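Local coordinates for protein formate-dependent phosphoribosylglycinamide formyltransferase (Mycobacterium tuberculosis H37Rv, PDB 6KHR) that belongs to the ATP-grasp superfamily of proteins and assembles as a pair of identical chains, at residues W315-V318 / R319-L323. Sequence-based numbering, arbitrary orientation.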
# COMPACT_ATOMS: atom_id res chain seq x y z
N TRP A 315 7.64 8.05 -2.73
CA TRP A 315 7.15 7.35 -1.53
C TRP A 315 5.99 8.06 -0.85
O TRP A 315 5.16 7.41 -0.21
CB TRP A 315 8.28 7.18 -0.51
CG TRP A 315 9.07 5.95 -0.73
CD1 TRP A 315 10.33 5.87 -1.23
CD2 TRP A 315 8.65 4.61 -0.46
NE1 TRP A 315 10.73 4.56 -1.28
CE2 TRP A 315 9.71 3.76 -0.82
CE3 TRP A 315 7.49 4.04 0.07
CZ2 TRP A 315 9.65 2.38 -0.69
CZ3 TRP A 315 7.43 2.67 0.22
CH2 TRP A 315 8.50 1.86 -0.16
N VAL A 316 5.93 9.39 -0.95
CA VAL A 316 4.82 10.12 -0.33
C VAL A 316 3.48 9.61 -0.85
O VAL A 316 2.48 9.62 -0.12
CB VAL A 316 4.96 11.64 -0.55
CG1 VAL A 316 4.96 11.99 -2.03
CG2 VAL A 316 3.87 12.40 0.14
N THR A 317 3.44 9.13 -2.10
CA THR A 317 2.18 8.74 -2.72
C THR A 317 1.52 7.57 -2.00
O THR A 317 0.28 7.46 -2.04
CB THR A 317 2.35 8.42 -4.23
OG1 THR A 317 3.31 7.37 -4.41
CG2 THR A 317 2.79 9.67 -5.01
N VAL A 318 2.31 6.74 -1.29
CA VAL A 318 1.75 5.60 -0.57
C VAL A 318 0.60 6.04 0.33
O VAL A 318 -0.35 5.28 0.55
CB VAL A 318 2.86 4.86 0.22
CG1 VAL A 318 2.27 3.87 1.20
CG2 VAL A 318 3.81 4.13 -0.73
N ARG A 319 0.64 7.28 0.83
CA ARG A 319 -0.43 7.81 1.66
C ARG A 319 -1.13 9.04 1.10
O ARG A 319 -2.23 9.35 1.57
CB ARG A 319 0.10 8.18 3.06
CG ARG A 319 0.41 7.00 3.95
CD ARG A 319 -0.87 6.24 4.24
NE ARG A 319 -0.60 4.96 4.88
CZ ARG A 319 -1.45 3.93 4.87
NH1 ARG A 319 -2.62 4.06 4.26
NH2 ARG A 319 -1.13 2.79 5.47
N SER A 320 -0.55 9.75 0.13
CA SER A 320 -1.19 10.99 -0.31
C SER A 320 -2.09 10.83 -1.53
O SER A 320 -2.91 11.71 -1.80
CB SER A 320 -0.15 12.06 -0.61
OG SER A 320 0.92 11.50 -1.35
N GLN A 321 -1.97 9.73 -2.27
CA GLN A 321 -2.80 9.50 -3.45
C GLN A 321 -3.70 8.30 -3.22
O GLN A 321 -3.33 7.37 -2.51
CB GLN A 321 -1.96 9.23 -4.71
CG GLN A 321 -0.90 10.26 -5.00
CD GLN A 321 -0.46 10.23 -6.44
OE1 GLN A 321 -0.42 11.27 -7.09
NE2 GLN A 321 -0.11 9.05 -6.95
N ARG A 322 -4.88 8.33 -3.84
CA ARG A 322 -5.72 7.14 -3.92
C ARG A 322 -4.92 5.91 -4.36
O ARG A 322 -4.95 4.87 -3.72
CB ARG A 322 -6.90 7.39 -4.87
CG ARG A 322 -8.05 6.41 -4.71
CD ARG A 322 -9.14 6.64 -5.77
NE ARG A 322 -8.75 6.06 -7.06
CZ ARG A 322 -9.04 4.82 -7.48
NH1 ARG A 322 -9.73 3.98 -6.74
NH2 ARG A 322 -8.64 4.43 -8.68
N LEU A 323 -4.18 6.03 -5.46
CA LEU A 323 -3.34 4.95 -5.98
C LEU A 323 -1.87 5.36 -5.85
O LEU A 323 -1.45 6.39 -6.39
CB LEU A 323 -3.68 4.64 -7.44
CG LEU A 323 -5.16 4.32 -7.70
CD1 LEU A 323 -5.43 3.96 -9.15
CD2 LEU A 323 -5.59 3.18 -6.82
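Val316 O is gripped by two backbone amides at the one-turn helix 317-320 of this ATP-grasp protein. Ser320 N lies 3.0 Å from Val316 O, in the carbonyl plane, as an i to i+4 bond. Arg319 N, 3.1 Å from Val316 O, comes in above that plane, 41° out of it, and adds an i to i+3 bond. Ser320 OG also lies 2.7 Å from Val316 O, where its torsion puts it between its own backbone N and carbonyl carbon (chi1 45°). Gln261 OE1, on the neighbouring strand 256-261, is also a hydrogen-bond partner of Ser320 OG. Val316 CG2 packs against the same hydroxyl, 3.4 Å from Ser320 OG. The last turn is closed by Gln321 N, which donates nearly straight (165°) to Thr317 O at 3.2 Å; Gln321 then leaves helical geometry. One turn apart, Thr317 and Gln321 run side by side. Beyond CG the glutamine chain is extended, and its amide lies against the threonine methyl, while Gln321 OE1 accepts from Gln261 NE2. Arg319 NH2 makes salt bridges with Asp381 of its own chain and with Glu327 of the second subunit, which brings the turn to the subunit interface. Gln321 NE2 sits 3.5 Å from Thr317 CG2 and donates a weak bond to Leu323 O.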